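Local coordinates for glutamate ABC superfamily ATP binding cassette transporter, binding protein (Enterococcus faecium DO, PDB 5EYF) that binds L-glutamate as the extracellular solute-binding protein of an ABC transporter and probably delivers it to the membrane permease for uptake, at residues V111-Q116 with E187-G192. Residues are numbered along the deposited sequence; the frame is centred on the assembly and turned at random.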
loop_
_atom_site.group_PDB
_atom_site.type_symbol
_atom_site.label_atom_id
_atom_site.label_comp_id
_atom_site.label_asym_id
_atom_site.label_seq_id
_atom_site.Cartn_x
_atom_site.Cartn_y
_atom_site.Cartn_z
ATOM N N VAL B 111 -12.536 -18.305 1.065
ATOM C CA VAL B 111 -13.758 -19.089 1.214
ATOM C C VAL B 111 -13.653 -20.325 0.331
ATOM O O VAL B 111 -12.829 -20.393 -0.583
ATOM C CB VAL B 111 -15.026 -18.263 0.838
ATOM C CG1 VAL B 111 -15.169 -17.038 1.739
ATOM C CG2 VAL B 111 -14.973 -17.826 -0.614
ATOM N N LYS B 112 -14.498 -21.317 0.614
ATOM C CA LYS B 112 -14.669 -22.421 -0.319
ATOM C C LYS B 112 -15.303 -21.906 -1.610
ATOM O O LYS B 112 -16.276 -21.148 -1.578
ATOM C CB LYS B 112 -15.550 -23.502 0.306
ATOM C CG LYS B 112 -15.742 -24.750 -0.539
ATOM C CD LYS B 112 -16.674 -25.721 0.175
ATOM C CE LYS B 112 -17.295 -26.716 -0.788
ATOM N NZ LYS B 112 -16.493 -27.960 -0.867
ATOM N N LYS B 113 -14.773 -22.339 -2.752
ATOM C CA LYS B 113 -15.411 -22.010 -4.027
ATOM C C LYS B 113 -16.901 -22.323 -4.009
ATOM O O LYS B 113 -17.330 -23.385 -3.546
ATOM C CB LYS B 113 -14.753 -22.763 -5.176
ATOM C CG LYS B 113 -13.428 -22.199 -5.538
ATOM C CD LYS B 113 -12.701 -23.076 -6.517
ATOM C CE LYS B 113 -11.313 -22.506 -6.753
ATOM N NZ LYS B 113 -10.709 -23.049 -7.990
ATOM N N GLY B 114 -17.683 -21.376 -4.523
ATOM C CA GLY B 114 -19.115 -21.496 -4.535
ATOM C C GLY B 114 -19.797 -20.846 -3.358
ATOM O O GLY B 114 -21.037 -20.788 -3.342
ATOM N N SER B 115 -19.027 -20.380 -2.361
ATOM C CA SER B 115 -19.605 -19.665 -1.234
ATOM C C SER B 115 -20.485 -18.520 -1.713
ATOM O O SER B 115 -20.220 -17.885 -2.736
ATOM C CB SER B 115 -18.497 -19.103 -0.339
ATOM O OG SER B 115 -19.052 -18.425 0.758
ATOM N N GLN B 116 -21.532 -18.238 -0.937
ATOM C CA GLN B 116 -22.323 -17.032 -1.153
ATOM C C GLN B 116 -21.556 -15.767 -0.766
ATOM O O GLN B 116 -21.891 -14.681 -1.254
ATOM C CB GLN B 116 -23.634 -17.166 -0.363
ATOM C CG GLN B 116 -24.689 -16.078 -0.563
ATOM C CD GLN B 116 -25.181 -15.947 -1.992
ATOM O OE1 GLN B 116 -25.487 -14.845 -2.437
ATOM N NE2 GLN B 116 -25.260 -17.061 -2.716
ATOM N N GLU B 187 -9.688 -26.144 -3.601
ATOM C CA GLU B 187 -11.116 -25.987 -3.357
ATOM C C GLU B 187 -11.471 -24.613 -2.805
ATOM O O GLU B 187 -12.663 -24.335 -2.608
ATOM C CB GLU B 187 -11.616 -27.055 -2.381
ATOM C CG GLU B 187 -11.754 -28.444 -2.956
ATOM C CD GLU B 187 -12.377 -29.397 -1.957
ATOM O OE1 GLU B 187 -11.766 -30.448 -1.673
ATOM O OE2 GLU B 187 -13.476 -29.078 -1.443
ATOM N N TYR B 188 -10.473 -23.773 -2.527
ATOM C CA TYR B 188 -10.650 -22.500 -1.840
ATOM C C TYR B 188 -10.074 -21.376 -2.685
ATOM O O TYR B 188 -9.126 -21.582 -3.445
ATOM C CB TYR B 188 -9.980 -22.533 -0.468
ATOM C CG TYR B 188 -10.595 -23.613 0.367
ATOM C CD1 TYR B 188 -11.662 -23.331 1.202
ATOM C CD2 TYR B 188 -10.152 -24.926 0.282
ATOM C CE1 TYR B 188 -12.258 -24.306 1.939
ATOM C CE2 TYR B 188 -10.752 -25.906 1.005
ATOM C CZ TYR B 188 -11.809 -25.588 1.832
ATOM O OH TYR B 188 -12.408 -26.566 2.564
ATOM N N GLU B 189 -10.655 -20.182 -2.551
ATOM C CA GLU B 189 -10.190 -19.045 -3.337
ATOM C C GLU B 189 -10.312 -17.769 -2.519
ATOM O O GLU B 189 -11.142 -17.660 -1.601
ATOM C CB GLU B 189 -10.967 -18.908 -4.663
ATOM C CG GLU B 189 -12.452 -18.591 -4.522
ATOM C CD GLU B 189 -13.186 -18.595 -5.864
ATOM O OE1 GLU B 189 -12.505 -18.650 -6.904
ATOM O OE2 GLU B 189 -14.439 -18.554 -5.883
ATOM N N LEU B 190 -9.489 -16.786 -2.883
ATOM C CA LEU B 190 -9.668 -15.429 -2.368
ATOM C C LEU B 190 -10.855 -14.776 -3.065
ATOM O O LEU B 190 -11.088 -14.994 -4.260
ATOM C CB LEU B 190 -8.402 -14.569 -2.575
ATOM C CG LEU B 190 -7.204 -14.736 -1.628
ATOM C CD1 LEU B 190 -6.531 -16.089 -1.875
ATOM C CD2 LEU B 190 -6.194 -13.623 -1.808
ATOM N N VAL B 191 -11.642 -14.017 -2.306
ATOM C CA VAL B 191 -12.803 -13.330 -2.863
ATOM C C VAL B 191 -12.827 -11.913 -2.331
ATOM O O VAL B 191 -12.522 -11.667 -1.153
ATOM C CB VAL B 191 -14.149 -14.030 -2.536
ATOM C CG1 VAL B 191 -14.206 -15.425 -3.142
ATOM C CG2 VAL B 191 -14.408 -14.101 -1.029
ATOM N N GLY B 192 -13.222 -10.986 -3.201
ATOM C CA GLY B 192 -13.487 -9.618 -2.812
ATOM C C GLY B 192 -12.289 -8.703 -2.732
ATOM O O GLY B 192 -12.410 -7.613 -2.155
#
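V111 and E189 form an antiparallel, hydrogen-bonded pair at the end of strand 103-112, with V111 N giving to E189 O at 3.1 Å and E189 N returning a bond to V111 O at 2.9 Å. A third backbone bond, from K113 N to E187 O, carries the ladder one step past the last strand residue, and between these rungs K112 and Y188 make a non-hydrogen-bonded pair whose CA atoms are only 4.3 Å apart. The Y188 ring lies alongside the K112 backbone, its CD1 3.5 Å from K112 CA and its CE1 near K112 CB, in an oblique approach. The tyrosine also packs on L110 of strand 103-112 and on L163 and Q164 of helix 156-164, where F160 meets its ring edge-to-face, so it ties the sheet to that helix. Such pairing illustrates how a long strand of the mixed sheet in a periplasmic-binding-protein-type lobe gathers partners far away in sequence: 103-112 also runs antiparallel to 170-172 and 198-205. On the face carrying V111, its CG2 methyl meets V191 CG1 at 3.6 Å, the two valines crossing at about a right angle; D121 of the second subunit packs on V191. Charged chains line the exposed end. With CG anti to the backbone N (chi1 -177°), K112 runs beside E187, both pointing the same way, and its NZ reaches E187 OE2 at 3.3 Å in a salt bridge with a weak hydrogen bond. K113 instead crosses E189, laying its CG 3.6 Å from the carboxylate carbon CD, while its NZ stays 4.9 Å from E189 OE1. A type II turn from K112 to S115, closed by S115 N to K112 O, leads the chain away from strand 188-191.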